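Local coordinates for protein probable exosome complex exonuclease 2 (Pyrococcus abyssi, PDB 2PO1) that probably acts as a non-catalytic subunit of the RNA-degrading archaeal exosome, contributing to the structure of the active site in its partner Rrp41, at residues 149-154 against 209-214; 200-205 against 218-223; 118-123 against 194-199. One frame throughout, in Å; residues are numbered along the deposited sequence.

How the contacts relate
Read from the N terminus, the chain illustrates how interlocked loops bind two halves of a fold. Residues 118-123, at the end of helix 104-118 and beyond, open a long loop that contact 3 closes at 194-199. Within that loop, 149-154 at the start of helix 152-166 opens another, which contact 1 closes only at 209-214; contacts 1 and 3 therefore cross. Contact 2 runs from 200-205 to 218-223, in series with contact 3 and crossing contact 1. Strand 197-204 unites them: contact 2 pairs it with 222-228, contact 3 sets the residues leading into it against the turn after helix 104-118, and Asp-154 OD1 of contact 1 lies 2.5 Å from Thr-200 OG1.

Contact 1 (149-154 against 209-214); sequences DGNLMD and VVDPSL
Asn-151, with the largest area buried here, shows how one amide can serve two pieces of chain at once. With CG opposite the backbone N (chi1 -157°), its amide lies beside Asp-211. Asn-151 ND2 donates to Asp-211 OD2 at 2.8 Å; the acceptor lies in the amide plane, while the carboxylate, turned 47° from that plane, is met on its anti side, somewhat out of its plane. Asn-151 ND2 also reaches Asp-154 OD2, 2.9 Å away, from above the carboxylate plane. Asn-151 OD1 accepts from Asp-154 N at 3.3 Å, so three bonds fix the rotation of the amide. Salt bridges from Arg-37 and Arg-31 to Asp-211 probably offset the nearby negative charges.

Leu-214 sets its CB against Asp-149 OD2 at 3.6 Å, and its backbone N bonds weakly to Asp-149 O. Asp-149 OD1 pairs with a basic side chain of the chain of another protein. Between these anchors Gly-150 CA comes within 4.0 Å of Leu-214 CA, an approach that a beta carbon would block. Two helix N-caps thus stand close together, Asn-151 for helix 152-166 and Ser-213 for helix 214-219, linked across the two RNase PH family domains by the Asn-151 to Asp-211 bond.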
loop_
_atom_site.group_PDB
_atom_site.type_symbol
_atom_site.label_atom_id
_atom_site.label_comp_id
_atom_site.label_asym_id
_atom_site.label_seq_id
_atom_site.Cartn_x
_atom_site.Cartn_y
_atom_site.Cartn_z
ATOM N N ASP C 149 -5.879 -14.918 23.961
ATOM C CA ASP C 149 -6.492 -14.849 25.259
ATOM C C ASP C 149 -5.452 -14.374 26.233
ATOM O O ASP C 149 -5.426 -14.831 27.371
ATOM C CB ASP C 149 -7.007 -16.188 25.734
ATOM C CG ASP C 149 -8.082 -16.027 26.813
ATOM O OD1 ASP C 149 -8.252 -16.925 27.668
ATOM O OD2 ASP C 149 -8.796 -14.984 26.772
ATOM N N GLY C 150 -4.549 -13.562 25.743
ATOM C CA GLY C 150 -3.602 -12.885 26.603
ATOM C C GLY C 150 -2.237 -13.489 26.501
ATOM O O GLY C 150 -2.070 -14.685 26.217
ATOM N N ASN C 151 -1.229 -12.680 26.835
ATOM C CA ASN C 151 0.144 -13.116 26.747
ATOM C C ASN C 151 0.606 -13.679 25.405
ATOM O O ASN C 151 1.231 -14.710 25.347
ATOM C CB ASN C 151 0.544 -13.987 27.978
ATOM C CG ASN C 151 2.021 -13.989 28.196
ATOM O OD1 ASN C 151 2.724 -13.164 27.609
ATOM N ND2 ASN C 151 2.522 -14.875 29.093
ATOM N N LEU C 152 0.341 -12.953 24.290
ATOM C CA LEU C 152 0.865 -13.342 23.036
ATOM C C LEU C 152 2.385 -13.387 23.059
ATOM O O LEU C 152 2.987 -14.242 22.460
ATOM C CB LEU C 152 0.386 -12.340 21.952
ATOM C CG LEU C 152 -1.122 -12.246 21.756
ATOM C CD1 LEU C 152 -1.453 -11.225 20.672
ATOM C CD2 LEU C 152 -1.646 -13.659 21.433
ATOM N N MET C 153 3.037 -12.430 23.716
ATOM C CA MET C 153 4.458 -12.370 23.657
ATOM C C MET C 153 5.097 -13.686 24.076
ATOM O O MET C 153 5.918 -14.257 23.352
ATOM C CB MET C 153 4.938 -11.229 24.541
ATOM C CG MET C 153 6.418 -11.142 24.517
ATOM S SD MET C 153 6.935 -10.241 23.102
ATOM C CE MET C 153 6.382 -8.572 23.529
ATOM N N ASP C 154 4.692 -14.231 25.203
ATOM C CA ASP C 154 5.354 -15.450 25.658
ATOM C C ASP C 154 4.934 -16.608 24.805
ATOM O O ASP C 154 5.724 -17.459 24.456
ATOM C CB ASP C 154 5.032 -15.765 27.101
ATOM C CG ASP C 154 5.513 -14.703 28.053
ATOM O OD1 ASP C 154 5.979 -13.685 27.567
ATOM O OD2 ASP C 154 5.434 -14.883 29.311
ATOM N N VAL C 209 2.045 -9.899 37.915
ATOM C CA VAL C 209 1.411 -11.193 37.826
ATOM C C VAL C 209 1.936 -11.745 36.490
ATOM O O VAL C 209 1.859 -11.069 35.432
ATOM C CB VAL C 209 -0.078 -10.868 37.873
ATOM C CG1 VAL C 209 -0.813 -10.815 36.483
ATOM C CG2 VAL C 209 -0.814 -11.398 39.055
ATOM N N VAL C 210 2.512 -12.931 36.523
ATOM C CA VAL C 210 3.084 -13.481 35.316
ATOM C C VAL C 210 1.981 -14.109 34.460
ATOM O O VAL C 210 0.927 -14.550 34.969
ATOM C CB VAL C 210 4.177 -14.513 35.619
ATOM C CG1 VAL C 210 3.555 -15.742 36.117
ATOM C CG2 VAL C 210 4.921 -14.873 34.327
ATOM N N ASP C 211 2.232 -14.119 33.154
ATOM C CA ASP C 211 1.325 -14.708 32.175
ATOM C C ASP C 211 -0.095 -14.182 32.342
ATOM O O ASP C 211 -0.986 -14.952 32.683
ATOM C CB ASP C 211 1.337 -16.218 32.279
ATOM C CG ASP C 211 0.461 -16.889 31.252
ATOM O OD1 ASP C 211 -0.083 -17.954 31.599
ATOM O OD2 ASP C 211 0.325 -16.374 30.115
ATOM N N PRO C 212 -0.315 -12.889 32.001
ATOM C CA PRO C 212 -1.591 -12.216 32.197
ATOM C C PRO C 212 -2.536 -12.769 31.151
ATOM O O PRO C 212 -2.122 -12.942 30.027
ATOM C CB PRO C 212 -1.258 -10.726 31.888
ATOM C CG PRO C 212 -0.111 -10.754 30.978
ATOM C CD PRO C 212 0.682 -12.006 31.354
ATOM N N SER C 213 -3.735 -13.138 31.533
ATOM C CA SER C 213 -4.774 -13.520 30.570
ATOM C C SER C 213 -5.285 -12.217 29.970
ATOM O O SER C 213 -4.926 -11.132 30.427
ATOM C CB SER C 213 -5.936 -14.154 31.296
ATOM O OG SER C 213 -6.480 -13.214 32.229
ATOM N N LEU C 214 -6.170 -12.320 28.989
ATOM C CA LEU C 214 -6.718 -11.141 28.318
ATOM C C LEU C 214 -7.427 -10.277 29.336
ATOM O O LEU C 214 -7.243 -9.059 29.359
ATOM C CB LEU C 214 -7.721 -11.590 27.292
ATOM C CG LEU C 214 -7.841 -10.953 25.932
ATOM C CD1 LEU C 214 -9.271 -11.265 25.492
ATOM C CD2 LEU C 214 -7.455 -9.483 25.937
#

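Contact 2 (200-205 against 218-223); sequences TFAKIG and LVMDGK
Asp-221 and Gly-205 meet through a carboxylate, and peptide planes supply the other flat groups of this pairing. Gly-205 N approaches the carboxylate's end, Asp-221 OD2, nearly in line with the C-O bond at 2.8 Å, although the bond is bent to 139° at the hydrogen. Arg-15 forms a salt bridge to the same oxygen, giving it two donors. The ring of Phe-201 turns from 218-223 to lie against Leu-208 and Val-210. Like the carboxylate oxygen, Lys-203 O takes two donors: Asp-221 N arrives almost head-on at 2.6 Å, and Gly-222 N binds weakly at 3.3 Å. Two residues facing one make a classic beta bulge. In return Lys-203 N donates to Gly-222 O at 2.8 Å from 37° above the carbonyl plane.

The sheet face bearing Ala-202 and Lys-223 is held by carbon contacts. Ala-202 CB touches Met-220 CB at 3.9 Å, with Met-220 SD equally near. The aliphatic chain of Lys-223, bent at chi3 (-97°), curls round the methyl of Thr-200, bringing both CG and CE to 3.6 Å from Thr-200 CG2, while NZ pairs with Glu-217. Further along, Ile-204 divides its branches: CG1 rests on Met-220 CB, and CG2 meets Val-219 CG2 at 4.0 Å. Lys-203 extends on the opposite face to Glu-249.

The two strands, 197-204 and 222-228, are the inner pair of a four-stranded antiparallel sheet. Helix 214-219 leads into the bulge, helix 13-23 packs on Ile-204 and Val-219, and Phe-201 packs on helix 247-275.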
loop_
_atom_site.group_PDB
_atom_site.type_symbol
_atom_site.label_atom_id
_atom_site.label_comp_id
_atom_site.label_asym_id
_atom_site.label_seq_id
_atom_site.Cartn_x
_atom_site.Cartn_y
_atom_site.Cartn_z
ATOM N N THR C 200 6.561 -12.831 30.699
ATOM C CA THR C 200 5.912 -11.535 30.656
ATOM C C THR C 200 5.051 -11.336 31.876
ATOM O O THR C 200 4.392 -12.240 32.305
ATOM C CB THR C 200 5.088 -11.410 29.375
ATOM O OG1 THR C 200 5.985 -11.253 28.272
ATOM C CG2 THR C 200 4.190 -10.266 29.452
ATOM N N PHE C 201 5.153 -10.161 32.484
ATOM C CA PHE C 201 4.377 -9.804 33.680
ATOM C C PHE C 201 3.458 -8.645 33.357
ATOM O O PHE C 201 3.856 -7.732 32.630
ATOM C CB PHE C 201 5.313 -9.377 34.838
ATOM C CG PHE C 201 6.350 -10.413 35.175
ATOM C CD1 PHE C 201 7.458 -10.615 34.336
ATOM C CD2 PHE C 201 6.204 -11.208 36.301
ATOM C CE1 PHE C 201 8.395 -11.615 34.624
ATOM C CE2 PHE C 201 7.151 -12.204 36.593
ATOM C CZ PHE C 201 8.231 -12.409 35.749
ATOM N N ALA C 202 2.249 -8.663 33.919
ATOM C CA ALA C 202 1.358 -7.498 33.899
ATOM C C ALA C 202 1.516 -6.828 35.238
ATOM O O ALA C 202 1.514 -7.489 36.249
ATOM C CB ALA C 202 -0.065 -7.942 33.711
ATOM N N LYS C 203 1.711 -5.518 35.247
ATOM C CA LYS C 203 1.603 -4.796 36.482
ATOM C C LYS C 203 0.161 -4.328 36.593
ATOM O O LYS C 203 -0.355 -3.612 35.707
ATOM C CB LYS C 203 2.559 -3.619 36.500
ATOM C CG LYS C 203 2.391 -2.698 37.680
ATOM C CD LYS C 203 3.655 -1.887 37.881
ATOM C CE LYS C 203 3.502 -0.976 39.088
ATOM N NZ LYS C 203 4.791 -0.254 39.281
ATOM N N ILE C 204 -0.497 -4.769 37.660
ATOM C CA ILE C 204 -1.871 -4.356 37.996
ATOM C C ILE C 204 -1.849 -3.744 39.386
ATOM O O ILE C 204 -1.618 -4.438 40.375
ATOM C CB ILE C 204 -2.826 -5.552 37.940
ATOM C CG1 ILE C 204 -2.652 -6.282 36.600
ATOM C CG2 ILE C 204 -4.265 -5.110 38.218
ATOM C CD1 ILE C 204 -3.498 -7.567 36.433
ATOM N N GLY C 205 -2.055 -2.432 39.452
ATOM C CA GLY C 205 -1.779 -1.692 40.669
ATOM C C GLY C 205 -0.319 -1.884 41.055
ATOM O O GLY C 205 0.584 -1.633 40.254
ATOM N N LEU C 218 -6.564 -6.582 29.974
ATOM C CA LEU C 218 -7.565 -5.512 29.902
ATOM C C LEU C 218 -7.479 -4.513 31.032
ATOM O O LEU C 218 -7.756 -3.344 30.837
ATOM C CB LEU C 218 -8.980 -6.054 29.713
ATOM C CG LEU C 218 -9.182 -6.726 28.354
ATOM C CD1 LEU C 218 -10.519 -7.452 28.308
ATOM C CD2 LEU C 218 -9.076 -5.740 27.153
ATOM N N VAL C 219 -7.041 -4.935 32.212
ATOM C CA VAL C 219 -6.997 -4.043 33.341
ATOM C C VAL C 219 -5.582 -3.654 33.782
ATOM O O VAL C 219 -5.426 -2.901 34.720
ATOM C CB VAL C 219 -7.757 -4.668 34.540
ATOM C CG1 VAL C 219 -9.064 -5.317 34.053
ATOM C CG2 VAL C 219 -6.894 -5.658 35.276
ATOM N N MET C 220 -4.541 -4.148 33.117
ATOM C CA MET C 220 -3.217 -3.908 33.617
ATOM C C MET C 220 -2.811 -2.459 33.436
ATOM O O MET C 220 -3.321 -1.741 32.571
ATOM C CB MET C 220 -2.202 -4.820 32.908
ATOM C CG MET C 220 -2.081 -4.540 31.443
ATOM S SD MET C 220 -0.930 -5.640 30.703
ATOM C CE MET C 220 -1.200 -5.106 29.013
ATOM N N ASP C 221 -1.848 -2.054 34.233
ATOM C CA ASP C 221 -1.288 -0.746 34.099
ATOM C C ASP C 221 -0.245 -0.781 33.034
ATOM O O ASP C 221 -0.167 0.108 32.206
ATOM C CB ASP C 221 -0.673 -0.328 35.427
ATOM C CG ASP C 221 -1.719 0.085 36.394
ATOM O OD1 ASP C 221 -2.476 1.015 36.060
ATOM O OD2 ASP C 221 -1.844 -0.552 37.436
ATOM N N GLY C 222 0.542 -1.842 33.026
ATOM C CA GLY C 222 1.682 -1.924 32.120
ATOM C C GLY C 222 2.180 -3.346 32.128
ATOM O O GLY C 222 1.611 -4.205 32.793
ATOM N N LYS C 223 3.250 -3.602 31.377
ATOM C CA LYS C 223 3.640 -4.975 31.163
ATOM C C LYS C 223 5.103 -4.954 30.903
ATOM O O LYS C 223 5.622 -3.945 30.468
ATOM C CB LYS C 223 2.887 -5.477 29.949
ATOM C CG LYS C 223 3.403 -6.708 29.312
ATOM C CD LYS C 223 2.477 -7.051 28.165
ATOM C CE LYS C 223 1.494 -8.069 28.638
ATOM N NZ LYS C 223 0.645 -8.664 27.594
#

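Contact 3 (118-123 against 194-199); sequences RESKAL and KIPVPV
Lys-194 lies across the turn that follows helix 104-118, and its side chain is an instructive case of a lysine used along its whole length. Lys-194 CB rests on Ala-122, 3.9 Å from Ala-122 CA and about as far from the methyl. Farther out, Lys-194 CD passes 3.2 Å from Ser-120 O, and CE stays beside the same oxygen. The tip, Lys-194 NZ, then donates to Ser-120 O at 3.0 Å, close to the line of the carbonyl (159° at the oxygen). The chain can fold over one atom in this way because it is bent twice, at chi3 (-139°) and chi4 (129°), away from a fully extended shape. Lys-194 NZ also gives a hydrogen bond to a water at 2.8 Å, and that water donates to Lys-121 O at 2.7 Å, so the ammonium is tied to successive carbonyls, once directly and once through solvent.

Ala-122 CB is wedged tightly against the Pro-196 ring, 3.3 Å from Pro-196 CD. Ser-120 OG lies 3.8 Å from Pro-196 CG but has its polar partners at Gly-116 and Ile-117. Ser-120 and Lys-194 each pack against an aromatic side chain of the chain of another protein, while Arg-118 and Glu-119 each pack on a sugar of the bound RNA.

A leucine in place of Lys-194 would probably leave Ser-120 O without its ammonium donor and the bridging water with one partner fewer. The backbone N and O of Lys-194 are buried with no polar partner in the model. Lys-121, with positive phi, ends the helix in a Schellman motif; the positive tip beside these carbonyls therefore probably compensates the negative end of the helix.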
loop_
_atom_site.group_PDB
_atom_site.type_symbol
_atom_site.label_atom_id
_atom_site.label_comp_id
_atom_site.label_asym_id
_atom_site.label_seq_id
_atom_site.Cartn_x
_atom_site.Cartn_y
_atom_site.Cartn_z
ATOM N N ARG C 118 17.601 -13.501 18.088
ATOM C CA ARG C 118 18.739 -12.948 17.457
ATOM C C ARG C 118 19.846 -12.645 18.462
ATOM O O ARG C 118 20.999 -12.980 18.245
ATOM C CB ARG C 118 18.344 -11.650 16.720
ATOM C CG ARG C 118 19.410 -11.123 15.825
ATOM C CD ARG C 118 18.851 -9.916 15.088
ATOM N NE ARG C 118 17.656 -10.356 14.352
ATOM C CZ ARG C 118 17.697 -10.965 13.170
ATOM N NH1 ARG C 118 18.840 -11.171 12.540
ATOM N NH2 ARG C 118 16.585 -11.382 12.628
ATOM N N GLU C 119 19.520 -11.955 19.522
ATOM C CA GLU C 119 20.586 -11.332 20.299
ATOM C C GLU C 119 21.170 -12.337 21.246
ATOM O O GLU C 119 22.252 -12.136 21.824
ATOM C CB GLU C 119 20.059 -10.103 21.029
ATOM C CG GLU C 119 19.683 -8.939 20.104
ATOM C CD GLU C 119 20.815 -8.498 19.240
ATOM O OE1 GLU C 119 20.563 -8.256 18.031
ATOM O OE2 GLU C 119 21.955 -8.422 19.769
ATOM N N SER C 120 20.481 -13.452 21.403
ATOM C CA SER C 120 21.077 -14.510 22.188
ATOM C C SER C 120 21.842 -15.447 21.242
ATOM O O SER C 120 22.389 -16.417 21.698
ATOM C CB SER C 120 20.033 -15.320 22.894
ATOM O OG SER C 120 19.196 -15.865 21.896
ATOM N N LYS C 121 21.774 -15.185 19.929
ATOM C CA LYS C 121 22.282 -16.086 18.910
ATOM C C LYS C 121 21.713 -17.490 19.062
ATOM O O LYS C 121 22.386 -18.488 18.786
ATOM C CB LYS C 121 23.783 -16.075 18.963
ATOM C CG LYS C 121 24.353 -14.737 18.545
ATOM C CD LYS C 121 25.804 -14.970 18.162
ATOM C CE LYS C 121 26.334 -13.882 17.253
ATOM N NZ LYS C 121 27.054 -12.845 18.062
ATOM N N ALA C 122 20.462 -17.553 19.496
ATOM C CA ALA C 122 19.806 -18.835 19.678
ATOM C C ALA C 122 19.716 -19.539 18.357
ATOM O O ALA C 122 19.820 -20.736 18.313
ATOM C CB ALA C 122 18.417 -18.658 20.301
ATOM N N LEU C 123 19.515 -18.789 17.273
ATOM C CA LEU C 123 19.675 -19.361 15.954
ATOM C C LEU C 123 20.995 -18.820 15.540
ATOM O O LEU C 123 21.138 -17.601 15.314
ATOM C CB LEU C 123 18.671 -18.828 14.971
ATOM C CG LEU C 123 18.113 -19.693 13.834
ATOM C CD1 LEU C 123 17.704 -18.815 12.679
ATOM C CD2 LEU C 123 18.961 -20.791 13.452
ATOM N N LYS C 194 20.627 -21.897 21.794
ATOM C CA LYS C 194 20.158 -21.405 23.074
ATOM C C LYS C 194 18.660 -21.509 23.029
ATOM O O LYS C 194 18.078 -21.655 21.945
ATOM C CB LYS C 194 20.658 -19.974 23.286
ATOM C CG LYS C 194 21.942 -19.959 24.108
ATOM C CD LYS C 194 22.716 -18.695 23.875
ATOM C CE LYS C 194 24.225 -18.999 23.759
ATOM N NZ LYS C 194 24.616 -18.291 22.448
ATOM N N ILE C 195 18.021 -21.485 24.196
ATOM C CA ILE C 195 16.565 -21.531 24.227
ATOM C C ILE C 195 15.948 -20.345 24.975
ATOM O O ILE C 195 15.416 -20.522 26.050
ATOM C CB ILE C 195 16.000 -22.900 24.736
ATOM C CG1 ILE C 195 16.545 -24.023 23.895
ATOM C CG2 ILE C 195 14.445 -22.945 24.641
ATOM C CD1 ILE C 195 16.611 -25.319 24.651
ATOM N N PRO C 196 15.982 -19.146 24.370
ATOM C CA PRO C 196 15.399 -17.978 24.992
ATOM C C PRO C 196 13.889 -18.134 25.073
ATOM O O PRO C 196 13.261 -18.649 24.133
ATOM C CB PRO C 196 15.762 -16.852 24.011
ATOM C CG PRO C 196 15.865 -17.532 22.700
ATOM C CD PRO C 196 16.521 -18.820 23.034
ATOM N N VAL C 197 13.331 -17.713 26.207
ATOM C CA VAL C 197 11.920 -17.874 26.525
ATOM C C VAL C 197 11.510 -16.521 27.061
ATOM O O VAL C 197 12.150 -16.023 27.983
ATOM C CB VAL C 197 11.738 -18.986 27.605
ATOM C CG1 VAL C 197 10.349 -18.956 28.184
ATOM C CG2 VAL C 197 11.995 -20.350 26.999
ATOM N N PRO C 198 10.496 -15.870 26.442
ATOM C CA PRO C 198 10.107 -14.615 27.099
ATOM C C PRO C 198 9.218 -14.958 28.255
ATOM O O PRO C 198 8.375 -15.882 28.159
ATOM C CB PRO C 198 9.298 -13.851 26.043
ATOM C CG PRO C 198 9.262 -14.705 24.833
ATOM C CD PRO C 198 9.676 -16.128 25.238
ATOM N N VAL C 199 9.434 -14.264 29.367
ATOM C CA VAL C 199 8.448 -14.338 30.408
ATOM C C VAL C 199 7.878 -12.953 30.615
ATOM O O VAL C 199 8.628 -12.009 30.708
ATOM C CB VAL C 199 9.088 -14.910 31.667
ATOM C CG1 VAL C 199 8.146 -14.788 32.797
ATOM C CG2 VAL C 199 9.503 -16.402 31.400
HETATM O O HOH W 1 24.757 -19.292 19.844
#